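Long-range contacts in Crh-like protein 5 (Neosartorya fumigata, PDB 6IBU), which cleaves chitin and transfers it to 1,6-beta-glucan or to other chitin chains, cross-linking the polysaccharides of the fungal cell wall and septa: residues A19-A24 and S218-N223; D33-T38 and P60-D65; E74-A79 and F139-I144; F174-M179 and G237-I242. One frame throughout, in Å; residues are numbered along the deposited sequence.

Overall arrangement
The chain is the GH16 part of the protein, a jelly roll of two stacked antiparallel sheets. Contacts 1 and 3 lie in one sheet, where the strand of 218-223 runs between those of 19-24 and 74-79; their centres are 14 Å apart. Contact 2 forms the edge of the other sheet, which carries the probable catalytic residues Glu98 and Glu102 and the chitin-binding Arg182. Asp63 of contact 2 comes within about 3 Å of Arg182, side chain to side chain. Contacts 1 and 2 meet between the sheets through Tyr22 and Trp35. Contact 4 joins two loops on the opposite side of the chain's centre from contact 3; the centres of contacts 3 and 4 are 25 Å apart.

Contact 1. Residues A19-A24 and S218-N223; sequences ASTYTA and SVRIEN
Thr21 to Ala24 run antiparallel to 218-223, at 175° and with the axes 4.7 Å apart, as neighbouring strands in one sheet of the GH16 jelly roll. Tyr22 and Ile221 form a hydrogen-bonded pair, each backbone N 2.7 Å from the other residue's O; Ala24 and Val219 form a second. The ladder ends with Asn223 N bonded to Ser20 O at 2.8 Å.

Tyr22, Ala24, Val219 and Ile221 face the sandwich interior. With chi1 at 168°, CG swings opposite the backbone N of Tyr22 and brings the ring to the Val219 side; Val219 CG1 meets the ring edge, 4.3 Å from Tyr22 CE2, and Tyr22 OH bonds to Trp35 NE1 of the other sheet. On the reverse face, Arg220 extends from CG to NE, its CG and NH1 lying against the methyl of Thr23, with Thr23 CG2 3.6 Å from Arg220 NH1. Thr21 CG2 sits over one face of the guanidinium. Within the strand Arg220 is held side-on by Glu222 in a salt bridge, which probably steadies the guanidinium: Arg220 NE and NH2 each approach Glu222 OE2 at 3.1 Å, on its anti side and from opposite faces of the carboxylate plane.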
loop_
_atom_site.group_PDB
_atom_site.type_symbol
_atom_site.label_atom_id
_atom_site.label_comp_id
_atom_site.label_asym_id
_atom_site.label_seq_id
_atom_site.Cartn_x
_atom_site.Cartn_y
_atom_site.Cartn_z
ATOM N N ALA A 19 8.378 2.165 17.981
ATOM C CA ALA A 19 7.558 3.285 18.482
ATOM C C ALA A 19 6.086 2.919 18.322
ATOM O O ALA A 19 5.769 2.045 17.501
ATOM C CB ALA A 19 7.906 4.547 17.735
ATOM N N SER A 20 5.214 3.563 19.084
ATOM C CA SER A 20 3.761 3.309 18.961
ATOM C C SER A 20 3.202 4.162 17.818
ATOM O O SER A 20 2.189 3.766 17.240
ATOM C CB SER A 20 3.049 3.502 20.272
ATOM O OG SER A 20 2.858 4.878 20.534
ATOM N N THR A 21 3.865 5.272 17.474
ATOM C CA THR A 21 3.398 6.233 16.436
ATOM C C THR A 21 4.554 6.685 15.538
ATOM O O THR A 21 5.630 6.964 16.057
ATOM C CB THR A 21 2.736 7.445 17.086
ATOM O OG1 THR A 21 1.536 6.990 17.707
ATOM C CG2 THR A 21 2.390 8.529 16.093
ATOM N N TYR A 22 4.307 6.766 14.232
ATOM C CA TYR A 22 5.190 7.420 13.229
ATOM C C TYR A 22 4.343 8.385 12.400
ATOM O O TYR A 22 3.287 8.005 11.954
ATOM C CB TYR A 22 5.873 6.381 12.352
ATOM C CG TYR A 22 6.543 6.985 11.157
ATOM C CD1 TYR A 22 7.839 7.457 11.247
ATOM C CD2 TYR A 22 5.868 7.133 9.959
ATOM C CE1 TYR A 22 8.476 8.030 10.163
ATOM C CE2 TYR A 22 6.484 7.708 8.862
ATOM C CZ TYR A 22 7.783 8.174 8.974
ATOM O OH TYR A 22 8.379 8.765 7.906
ATOM N N THR A 23 4.775 9.630 12.265
ATOM C CA THR A 23 4.114 10.679 11.457
ATOM C C THR A 23 5.180 11.355 10.590
ATOM O O THR A 23 6.296 11.573 11.048
ATOM C CB THR A 23 3.337 11.689 12.313
ATOM O OG1 THR A 23 4.248 12.310 13.217
ATOM C CG2 THR A 23 2.210 11.080 13.114
ATOM N N ALA A 24 4.837 11.617 9.339
ATOM C CA ALA A 24 5.657 12.351 8.353
ATOM C C ALA A 24 4.728 13.368 7.701
ATOM O O ALA A 24 3.703 12.954 7.175
ATOM C CB ALA A 24 6.251 11.392 7.359
ATOM N N SER A 218 0.939 13.473 3.621
ATOM C CA SER A 218 1.276 12.989 4.982
ATOM C C SER A 218 1.031 11.491 5.151
ATOM O O SER A 218 0.213 10.904 4.408
ATOM C CB SER A 218 0.577 13.799 6.056
ATOM O OG SER A 218 -0.793 13.466 6.161
ATOM N N VAL A 219 1.764 10.918 6.106
ATOM C CA VAL A 219 1.631 9.501 6.528
ATOM C C VAL A 219 1.582 9.436 8.053
ATOM O O VAL A 219 2.437 10.034 8.694
ATOM C CB VAL A 219 2.766 8.656 5.948
ATOM C CG1 VAL A 219 2.874 7.305 6.634
ATOM C CG2 VAL A 219 2.572 8.497 4.456
ATOM N N ARG A 220 0.606 8.709 8.593
ATOM C CA ARG A 220 0.555 8.343 10.024
ATOM C C ARG A 220 0.539 6.821 10.135
ATOM O O ARG A 220 -0.372 6.204 9.576
ATOM C CB ARG A 220 -0.668 8.967 10.684
ATOM C CG ARG A 220 -0.773 8.656 12.167
ATOM C CD ARG A 220 -2.097 9.107 12.735
ATOM N NE ARG A 220 -2.161 8.789 14.160
ATOM C CZ ARG A 220 -1.584 9.499 15.127
ATOM N NH1 ARG A 220 -0.897 10.597 14.846
ATOM N NH2 ARG A 220 -1.721 9.119 16.387
ATOM N N ILE A 221 1.519 6.236 10.814
ATOM C CA ILE A 221 1.478 4.794 11.178
ATOM C C ILE A 221 1.406 4.666 12.697
ATOM O O ILE A 221 2.210 5.302 13.411
ATOM C CB ILE A 221 2.665 4.029 10.582
ATOM C CG1 ILE A 221 2.552 3.974 9.056
ATOM C CG2 ILE A 221 2.762 2.645 11.210
ATOM C CD1 ILE A 221 3.767 3.408 8.369
ATOM N N GLU A 222 0.466 3.858 13.167
ATOM C CA GLU A 222 0.371 3.433 14.586
ATOM C C GLU A 222 0.751 1.965 14.650
ATOM O O GLU A 222 0.185 1.191 13.888
ATOM C CB GLU A 222 -1.037 3.630 15.108
ATOM C CG GLU A 222 -1.451 5.078 15.118
ATOM C CD GLU A 222 -2.822 5.302 15.721
ATOM O OE1 GLU A 222 -3.505 4.286 16.028
ATOM O OE2 GLU A 222 -3.201 6.486 15.892
ATOM N N ASN A 223 1.770 1.640 15.428
ATOM C CA ASN A 223 2.259 0.254 15.562
ATOM C C ASN A 223 1.657 -0.293 16.857
ATOM O O ASN A 223 2.018 0.215 17.935
ATOM C CB ASN A 223 3.780 0.192 15.529
ATOM C CG ASN A 223 4.294 -1.230 15.487
ATOM O OD1 ASN A 223 3.512 -2.179 15.558
ATOM N ND2 ASN A 223 5.605 -1.381 15.355
#

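Contact 2. Residues D33-T38 and P60-D65; sequences DQWEVT and PTIDTD
Trp35 and Thr64 pair across the edge of the second sheet of the jelly roll, where strand 35-39 is outermost and runs antiparallel to 61-64, their directions 150° apart. Glu36 and Asp63 exchange two backbone hydrogen bonds, and Asp65 N to Gln34 O and Thr38 N to Thr61 O extend the ladder at its two ends; the Asp65 bond is almost straight, at 177°.

The tight part is the indole of Trp35, held like the filling of a sandwich. Thr64 CG2 stands over one face, 3.5 Å from the centroid of the six-membered ring. Ile62 CD1 lies over the opposite face, 3.8 Å from the same centroid and 3.4 Å from Trp35 CE3. Ile62 reaches there because its CG1 is tucked between the backbone N and carbonyl carbon (chi1 62°), leaving CG2 to touch Val37. Thr64 OG1 bonds to Phe66 O and Leu181 N, which probably fixes the rotation of the methyl. Leu181, Leu183 and Val219 add to the packing around Trp35.

The other face is looser, polar and partly open to solvent. Asp63 OD1 forms a salt bridge with Arg182, a chitin-binding residue, so this strand probably helps position that arginine. Glu36 is exposed, with OE1 4.3 Å from Asp63 OD2; the two carboxylates probably repel, which Arg182, Arg180 at long range and a bridging water would ease. That water donates to Glu36 OE1 at 2.6 Å and, weakly, to Asp63 OD2 at 3.4 Å.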
loop_
_atom_site.group_PDB
_atom_site.type_symbol
_atom_site.label_atom_id
_atom_site.label_comp_id
_atom_site.label_asym_id
_atom_site.label_seq_id
_atom_site.Cartn_x
_atom_site.Cartn_y
_atom_site.Cartn_z
ATOM N N ASP A 33 13.363 10.387 5.692
ATOM C CA ASP A 33 14.389 9.790 6.581
ATOM C C ASP A 33 14.226 8.277 6.726
ATOM O O ASP A 33 15.214 7.579 6.531
ATOM C CB ASP A 33 14.350 10.458 7.950
ATOM C CG ASP A 33 15.148 11.751 7.956
ATOM O OD1 ASP A 33 15.844 12.026 6.933
ATOM O OD2 ASP A 33 15.073 12.478 8.973
ATOM N N GLN A 34 13.043 7.788 7.079
ATOM C CA GLN A 34 12.851 6.352 7.417
ATOM C C GLN A 34 12.230 5.635 6.217
ATOM O O GLN A 34 11.535 4.640 6.429
ATOM C CB GLN A 34 12.067 6.266 8.722
ATOM C CG GLN A 34 12.819 6.950 9.857
ATOM C CD GLN A 34 12.175 6.810 11.215
ATOM O OE1 GLN A 34 11.813 7.805 11.855
ATOM N NE2 GLN A 34 12.041 5.571 11.677
ATOM N N TRP A 35 12.457 6.166 5.008
ATOM C CA TRP A 35 11.930 5.620 3.730
ATOM C C TRP A 35 13.081 5.323 2.767
ATOM O O TRP A 35 14.123 5.995 2.853
ATOM C CB TRP A 35 10.951 6.602 3.087
ATOM C CG TRP A 35 9.711 6.888 3.872
ATOM C CD1 TRP A 35 9.581 7.730 4.934
ATOM C CD2 TRP A 35 8.393 6.377 3.605
ATOM N NE1 TRP A 35 8.281 7.763 5.355
ATOM C CE2 TRP A 35 7.532 6.938 4.566
ATOM C CE3 TRP A 35 7.862 5.486 2.671
ATOM C CZ2 TRP A 35 6.178 6.632 4.626
ATOM C CZ3 TRP A 35 6.520 5.195 2.712
ATOM C CH2 TRP A 35 5.694 5.758 3.683
ATOM N N GLU A 36 12.886 4.351 1.888
ATOM C CA GLU A 36 13.824 3.984 0.795
ATOM C C GLU A 36 13.108 4.359 -0.506
ATOM O O GLU A 36 11.921 3.985 -0.614
ATOM C CB GLU A 36 14.200 2.504 0.977
ATOM C CG GLU A 36 14.599 1.744 -0.286
ATOM C CD GLU A 36 14.593 0.211 -0.157
ATOM O OE1 GLU A 36 13.945 -0.312 0.797
ATOM O OE2 GLU A 36 15.240 -0.486 -1.004
ATOM N N VAL A 37 13.745 5.169 -1.356
ATOM C CA VAL A 37 13.226 5.466 -2.708
ATOM C C VAL A 37 13.678 4.315 -3.542
ATOM O O VAL A 37 14.808 4.119 -3.977
ATOM C CB VAL A 37 13.666 6.757 -3.372
ATOM C CG1 VAL A 37 13.046 6.855 -4.768
ATOM C CG2 VAL A 37 13.320 7.963 -2.520
ATOM N N THR A 38 12.726 3.517 -3.683
ATOM C CA THR A 38 13.108 2.181 -4.040
ATOM C C THR A 38 12.957 2.002 -5.549
ATOM O O THR A 38 13.416 1.021 -6.039
ATOM C CB THR A 38 12.273 1.329 -3.132
ATOM O OG1 THR A 38 12.565 -0.031 -3.420
ATOM C CG2 THR A 38 10.811 1.627 -3.340
ATOM N N PRO A 60 7.757 5.406 -9.836
ATOM C CA PRO A 60 8.296 5.963 -8.602
ATOM C C PRO A 60 7.607 5.365 -7.366
ATOM O O PRO A 60 6.404 5.298 -7.333
ATOM C CB PRO A 60 8.003 7.466 -8.708
ATOM C CG PRO A 60 6.877 7.544 -9.722
ATOM C CD PRO A 60 7.154 6.419 -10.700
ATOM N N THR A 61 8.408 4.927 -6.400
ATOM C CA THR A 61 7.940 4.207 -5.195
ATOM C C THR A 61 8.762 4.618 -3.980
ATOM O O THR A 61 9.958 4.839 -4.135
ATOM C CB THR A 61 8.062 2.691 -5.375
ATOM O OG1 THR A 61 7.592 2.342 -6.672
ATOM C CG2 THR A 61 7.253 1.930 -4.357
ATOM N N ILE A 62 8.131 4.676 -2.812
ATOM C CA ILE A 62 8.844 4.755 -1.514
ATOM C C ILE A 62 8.310 3.640 -0.621
ATOM O O ILE A 62 7.106 3.361 -0.675
ATOM C CB ILE A 62 8.714 6.151 -0.874
ATOM C CG1 ILE A 62 7.268 6.533 -0.560
ATOM C CG2 ILE A 62 9.386 7.206 -1.744
ATOM C CD1 ILE A 62 7.174 7.772 0.313
ATOM N N ASP A 63 9.211 2.973 0.101
ATOM C CA ASP A 63 8.911 1.960 1.140
ATOM C C ASP A 63 9.407 2.484 2.486
ATOM O O ASP A 63 10.497 3.089 2.517
ATOM C CB ASP A 63 9.677 0.667 0.894
ATOM C CG ASP A 63 9.189 -0.151 -0.273
ATOM O OD1 ASP A 63 8.057 0.095 -0.711
ATOM O OD2 ASP A 63 9.946 -1.045 -0.708
ATOM N N THR A 64 8.675 2.227 3.565
ATOM C CA THR A 64 9.174 2.435 4.942
ATOM C C THR A 64 10.342 1.472 5.159
ATOM O O THR A 64 10.287 0.340 4.682
ATOM C CB THR A 64 8.072 2.270 5.995
ATOM O OG1 THR A 64 7.435 1.000 5.864
ATOM C CG2 THR A 64 7.035 3.364 5.917
ATOM N N ASP A 65 11.388 1.943 5.818
ATOM C CA ASP A 65 12.536 1.103 6.249
ATOM C C ASP A 65 12.024 0.055 7.240
ATOM O O ASP A 65 12.487 -1.078 7.181
ATOM C CB ASP A 65 13.628 1.938 6.920
ATOM C CG ASP A 65 14.436 2.810 5.985
ATOM O OD1 ASP A 65 14.386 2.589 4.744
ATOM O OD2 ASP A 65 15.101 3.722 6.507
HETATM O O HOH W 1 12.910 -2.560 -0.150
#

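Contact 3. Residues E74-A79 and F139-I144; sequences EVVMKA and FHTYTI
Phe139 lays its ring flat over the CB of Lys78, which sits 3.5 Å from the ring centroid and almost on the ring normal, a CH-pi contact. The two side chains cross at about a right angle, and CD and CE still skirt the ring before the end of the lysine leads away. Val76 CG1 also touches the Phe139 ring, which makes a cation-pi contact with Lys217 besides.

Phe139 and Lys78 lie at one end of the antiparallel pairing of strands 71-78 and 140-146 in the GH16 jelly roll. Val75 with Tyr142 and Met77 with His140 are the hydrogen-bonded pairs, and their side chains share one face. Met77 is extended as far as SD and then bent (chi3 75°), which swings CE over the face of the Tyr142 ring, 4.0 Å from its centroid. Ile89 and Val103 of the opposing sheet pack on Met77, and Trp101 meets Tyr142 edge-to-face. At the ring's polar end, a water lies near both Tyr142 OH, at 2.7 Å, and Met77 O, the carbonyl that accepts His140 N.

The reverse face carries Glu74, Val76, Thr141 and Thr143. Glu74 runs beside Thr143, with Glu74 CG 3.3 Å from Thr141 CG2 and Glu74 OE1 3.0 Å from Thr143 OG1.

The chemistry thus differs by face: Val75, Met77 and Tyr142 pack toward the opposing sheet, whereas the reverse face mixes Val76 with the carboxylate of Glu74 and the hydroxyls of Thr141 and Thr143.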
loop_
_atom_site.group_PDB
_atom_site.type_symbol
_atom_site.label_atom_id
_atom_site.label_comp_id
_atom_site.label_asym_id
_atom_site.label_seq_id
_atom_site.Cartn_x
_atom_site.Cartn_y
_atom_site.Cartn_z
ATOM N N GLU A 74 -2.440 5.515 7.780
ATOM C CA GLU A 74 -3.291 6.620 7.295
ATOM C C GLU A 74 -2.464 7.448 6.305
ATOM O O GLU A 74 -1.373 7.914 6.667
ATOM C CB GLU A 74 -3.780 7.397 8.510
ATOM C CG GLU A 74 -4.790 8.480 8.194
ATOM C CD GLU A 74 -5.560 8.921 9.428
ATOM O OE1 GLU A 74 -6.511 8.192 9.806
ATOM O OE2 GLU A 74 -5.196 9.982 10.026
ATOM N N VAL A 75 -2.955 7.617 5.082
ATOM C CA VAL A 75 -2.199 8.322 4.021
ATOM C C VAL A 75 -3.087 9.426 3.464
ATOM O O VAL A 75 -4.223 9.150 3.117
ATOM C CB VAL A 75 -1.728 7.358 2.928
ATOM C CG1 VAL A 75 -0.907 8.090 1.885
ATOM C CG2 VAL A 75 -0.944 6.199 3.519
ATOM N N VAL A 76 -2.595 10.656 3.424
ATOM C CA VAL A 76 -3.319 11.768 2.735
ATOM C C VAL A 76 -2.748 11.838 1.293
ATOM O O VAL A 76 -1.539 12.040 1.231
ATOM C CB VAL A 76 -3.177 13.062 3.561
ATOM C CG1 VAL A 76 -3.774 14.270 2.862
ATOM C CG2 VAL A 76 -3.794 12.892 4.942
ATOM N N MET A 77 -3.530 11.544 0.199
ATOM C CA MET A 77 -3.144 11.317 -1.228
ATOM C C MET A 77 -4.205 11.965 -2.116
ATOM O O MET A 77 -5.404 12.201 -1.728
ATOM C CB MET A 77 -3.001 9.828 -1.609
ATOM C CG MET A 77 -2.924 9.587 -3.102
ATOM S SD MET A 77 -2.675 7.911 -3.418
ATOM C CE MET A 77 -4.298 7.240 -3.076
ATOM N N LYS A 78 -3.612 12.544 -3.111
ATOM C CA LYS A 78 -4.322 12.974 -4.304
ATOM C C LYS A 78 -3.791 12.103 -5.420
ATOM O O LYS A 78 -2.605 12.085 -5.629
ATOM C CB LYS A 78 -4.115 14.467 -4.540
ATOM C CG LYS A 78 -4.969 14.947 -5.700
ATOM C CD LYS A 78 -5.015 16.431 -5.846
ATOM C CE LYS A 78 -3.697 16.914 -6.424
ATOM N NZ LYS A 78 -3.869 17.996 -7.425
ATOM N N ALA A 79 -4.652 11.364 -6.075
ATOM C CA ALA A 79 -4.235 10.337 -7.049
ATOM C C ALA A 79 -3.810 11.006 -8.357
ATOM O O ALA A 79 -4.277 12.095 -8.673
ATOM C CB ALA A 79 -5.348 9.357 -7.271
ATOM N N PHE A 139 -7.341 15.909 -2.311
ATOM C CA PHE A 139 -6.729 14.989 -1.306
ATOM C C PHE A 139 -7.842 14.283 -0.536
ATOM O O PHE A 139 -8.888 14.887 -0.310
ATOM C CB PHE A 139 -5.817 15.772 -0.367
ATOM C CG PHE A 139 -4.497 16.062 -1.019
ATOM C CD1 PHE A 139 -3.492 15.119 -0.958
ATOM C CD2 PHE A 139 -4.292 17.225 -1.747
ATOM C CE1 PHE A 139 -2.271 15.355 -1.560
ATOM C CE2 PHE A 139 -3.065 17.463 -2.348
ATOM C CZ PHE A 139 -2.057 16.531 -2.250
ATOM N N HIS A 140 -7.612 13.027 -0.169
ATOM C CA HIS A 140 -8.468 12.254 0.755
ATOM C C HIS A 140 -7.547 11.595 1.762
ATOM O O HIS A 140 -6.373 11.421 1.465
ATOM C CB HIS A 140 -9.294 11.203 0.006
ATOM C CG HIS A 140 -10.367 11.789 -0.838
ATOM N ND1 HIS A 140 -11.512 12.313 -0.290
ATOM C CD2 HIS A 140 -10.459 11.953 -2.175
ATOM C CE1 HIS A 140 -12.273 12.775 -1.266
ATOM N NE2 HIS A 140 -11.645 12.575 -2.427
ATOM N N THR A 141 -8.094 11.204 2.898
ATOM C CA THR A 141 -7.356 10.448 3.918
ATOM C C THR A 141 -7.723 8.982 3.743
ATOM O O THR A 141 -8.860 8.628 4.006
ATOM C CB THR A 141 -7.667 10.963 5.317
ATOM O OG1 THR A 141 -7.367 12.350 5.306
ATOM C CG2 THR A 141 -6.849 10.256 6.364
ATOM N N TYR A 142 -6.762 8.167 3.340
ATOM C CA TYR A 142 -6.960 6.713 3.165
ATOM C C TYR A 142 -6.408 6.020 4.410
ATOM O O TYR A 142 -5.212 6.113 4.693
ATOM C CB TYR A 142 -6.300 6.265 1.879
ATOM C CG TYR A 142 -6.876 6.893 0.640
ATOM C CD1 TYR A 142 -7.917 6.292 -0.052
ATOM C CD2 TYR A 142 -6.361 8.085 0.148
ATOM C CE1 TYR A 142 -8.438 6.870 -1.199
ATOM C CE2 TYR A 142 -6.850 8.654 -1.013
ATOM C CZ TYR A 142 -7.885 8.047 -1.696
ATOM O OH TYR A 142 -8.380 8.626 -2.832
ATOM N N THR A 143 -7.284 5.355 5.143
ATOM C CA THR A 143 -6.957 4.770 6.459
ATOM C C THR A 143 -7.202 3.261 6.427
ATOM O O THR A 143 -8.277 2.846 6.024
ATOM C CB THR A 143 -7.799 5.422 7.555
ATOM O OG1 THR A 143 -7.661 6.833 7.401
ATOM C CG2 THR A 143 -7.392 4.963 8.938
ATOM N N ILE A 144 -6.222 2.494 6.876
ATOM C CA ILE A 144 -6.335 1.024 7.070
ATOM C C ILE A 144 -6.146 0.744 8.550
ATOM O O ILE A 144 -5.086 1.030 9.021
ATOM C CB ILE A 144 -5.302 0.277 6.223
ATOM C CG1 ILE A 144 -5.531 0.498 4.729
ATOM C CG2 ILE A 144 -5.306 -1.203 6.587
ATOM C CD1 ILE A 144 -4.429 -0.022 3.849
HETATM O O HOH W 2 -7.425 11.007 -3.546
#

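Contact 4. Residues F174-M179 and G237-I242; sequences FPQTPM and GSWQSI
Gln176 reaches across to the 3-10 turn 239-241. Its CB packs against Trp239 CB at 3.8 Å. CG, placed between the backbone N and carbonyl carbon (chi1 60°), turns toward the loop, and Gln176 CG lies 3.8 Å from Gly237 O. CD passes near Ser238 CA, and at the tip Gln176 OE1 accepts Trp239 N in a nearly straight bond of 3.1 Å (165°). Gln176 OE1 is also 3.3 Å from Trp239 CD1, and the amide and indole planes lie 29° apart. Gln176 NE2 turns back to its own segment and donates to Phe174 O at 3.1 Å, close to the amide plane. With OE1 accepting and NE2 donating, the amide orientation is probably fixed.

On the partner side, Ser238 O takes both the backbone N and OG of Ser241, bracing the turn, while the Trp239 ring makes a cation-pi contact with Lys148. Next along the chain, Thr177 CG2 rests 3.5 Å from Gly237 O, and Thr177 OG1 is hydrogen-bonded to Asp97 and Asp95. Pro178 CD meets Ile242 CD1 at 3.7 Å, and Pro178 CG faces Ile242 CG2.

The contact joins the loop entering strand 179-187, which bears chitin-binding residues, to the 3-10 turn that leads into strand 242-243, an outer strand of the small sheet it forms with 14-15 and 229-232. It is a loop-to-loop seam at one end of the GH16 jelly roll.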
loop_
_atom_site.group_PDB
_atom_site.type_symbol
_atom_site.label_atom_id
_atom_site.label_comp_id
_atom_site.label_asym_id
_atom_site.label_seq_id
_atom_site.Cartn_x
_atom_site.Cartn_y
_atom_site.Cartn_z
ATOM N N PHE A 174 -5.930 -14.180 6.096
ATOM C CA PHE A 174 -6.012 -12.867 6.780
ATOM C C PHE A 174 -4.617 -12.263 6.870
ATOM O O PHE A 174 -3.700 -12.933 7.329
ATOM C CB PHE A 174 -6.629 -13.023 8.169
ATOM C CG PHE A 174 -7.016 -11.720 8.797
ATOM C CD1 PHE A 174 -8.143 -11.045 8.383
ATOM C CD2 PHE A 174 -6.217 -11.149 9.772
ATOM C CE1 PHE A 174 -8.480 -9.828 8.956
ATOM C CE2 PHE A 174 -6.571 -9.950 10.365
ATOM C CZ PHE A 174 -7.697 -9.288 9.954
ATOM N N PRO A 175 -4.390 -11.007 6.421
ATOM C CA PRO A 175 -3.081 -10.367 6.569
ATOM C C PRO A 175 -2.713 -10.273 8.053
ATOM O O PRO A 175 -3.474 -9.721 8.774
ATOM C CB PRO A 175 -3.275 -8.982 5.958
ATOM C CG PRO A 175 -4.423 -9.176 4.998
ATOM C CD PRO A 175 -5.338 -10.170 5.687
ATOM N N GLN A 176 -1.617 -10.889 8.488
ATOM C CA GLN A 176 -1.347 -11.013 9.939
ATOM C C GLN A 176 0.141 -11.167 10.199
ATOM O O GLN A 176 0.488 -11.715 11.235
ATOM C CB GLN A 176 -2.092 -12.206 10.533
ATOM C CG GLN A 176 -1.714 -13.541 9.906
ATOM C CD GLN A 176 -2.628 -14.634 10.415
ATOM O OE1 GLN A 176 -2.462 -15.142 11.525
ATOM N NE2 GLN A 176 -3.608 -15.002 9.608
ATOM N N THR A 177 0.984 -10.688 9.300
ATOM C CA THR A 177 2.447 -10.683 9.504
ATOM C C THR A 177 2.902 -9.236 9.409
ATOM O O THR A 177 2.170 -8.408 8.897
ATOM C CB THR A 177 3.120 -11.607 8.498
ATOM O OG1 THR A 177 2.709 -11.230 7.186
ATOM C CG2 THR A 177 2.789 -13.058 8.744
ATOM N N PRO A 178 4.107 -8.904 9.906
ATOM C CA PRO A 178 4.537 -7.514 9.978
ATOM C C PRO A 178 4.612 -6.983 8.544
ATOM O O PRO A 178 5.131 -7.658 7.675
ATOM C CB PRO A 178 5.930 -7.553 10.614
ATOM C CG PRO A 178 6.053 -8.981 11.173
ATOM C CD PRO A 178 5.149 -9.848 10.332
ATOM N N MET A 179 4.122 -5.773 8.347
ATOM C CA MET A 179 3.999 -5.202 6.999
ATOM C C MET A 179 4.699 -3.859 6.938
ATOM O O MET A 179 4.752 -3.171 7.937
ATOM C CB MET A 179 2.529 -5.037 6.611
ATOM C CG MET A 179 1.900 -6.361 6.275
ATOM S SD MET A 179 0.303 -6.240 5.482
ATOM C CE MET A 179 -0.679 -5.516 6.786
ATOM N N GLY A 237 3.213 -18.751 8.925
ATOM C CA GLY A 237 2.782 -17.422 8.447
ATOM C C GLY A 237 1.701 -16.841 9.340
ATOM O O GLY A 237 0.908 -16.026 8.870
ATOM N N SER A 238 1.641 -17.281 10.590
ATOM C CA SER A 238 0.578 -16.868 11.520
ATOM C C SER A 238 1.144 -15.717 12.323
ATOM O O SER A 238 2.348 -15.661 12.491
ATOM C CB SER A 238 0.086 -18.016 12.386
ATOM O OG SER A 238 0.853 -18.206 13.573
ATOM N N TRP A 239 0.286 -14.843 12.816
ATOM C CA TRP A 239 0.670 -13.749 13.728
ATOM C C TRP A 239 1.295 -14.343 14.989
ATOM O O TRP A 239 2.194 -13.690 15.576
ATOM C CB TRP A 239 -0.546 -12.840 13.992
ATOM C CG TRP A 239 -1.643 -13.369 14.857
ATOM C CD1 TRP A 239 -2.887 -13.778 14.470
ATOM C CD2 TRP A 239 -1.630 -13.430 16.291
ATOM N NE1 TRP A 239 -3.644 -14.096 15.565
ATOM C CE2 TRP A 239 -2.898 -13.907 16.693
ATOM C CE3 TRP A 239 -0.666 -13.142 17.268
ATOM C CZ2 TRP A 239 -3.219 -14.104 18.031
ATOM C CZ3 TRP A 239 -0.985 -13.341 18.591
ATOM C CH2 TRP A 239 -2.238 -13.829 18.963
ATOM N N GLN A 240 0.832 -15.536 15.382
ATOM C CA GLN A 240 1.310 -16.257 16.588
ATOM C C GLN A 240 2.768 -16.658 16.401
ATOM O O GLN A 240 3.457 -16.738 17.407
ATOM C CB GLN A 240 0.440 -17.473 16.891
ATOM C CG GLN A 240 -0.978 -17.112 17.344
ATOM C CD GLN A 240 -1.978 -17.115 16.213
ATOM O OE1 GLN A 240 -1.652 -16.797 15.073
ATOM N NE2 GLN A 240 -3.219 -17.472 16.521
ATOM N N SER A 241 3.235 -16.823 15.167
ATOM C CA SER A 241 4.633 -17.220 14.883
ATOM C C SER A 241 5.578 -16.016 14.984
ATOM O O SER A 241 6.794 -16.250 14.962
ATOM C CB SER A 241 4.749 -17.896 13.548
ATOM O OG SER A 241 4.648 -16.971 12.479
ATOM N N ILE A 242 5.089 -14.780 15.130
ATOM C CA ILE A 242 5.982 -13.583 15.063
ATOM C C ILE A 242 6.588 -13.330 16.449
ATOM O O ILE A 242 5.847 -13.058 17.374
ATOM C CB ILE A 242 5.253 -12.347 14.502
ATOM C CG1 ILE A 242 4.631 -12.598 13.126
ATOM C CG2 ILE A 242 6.169 -11.143 14.475
ATOM C CD1 ILE A 242 5.589 -13.107 12.085
#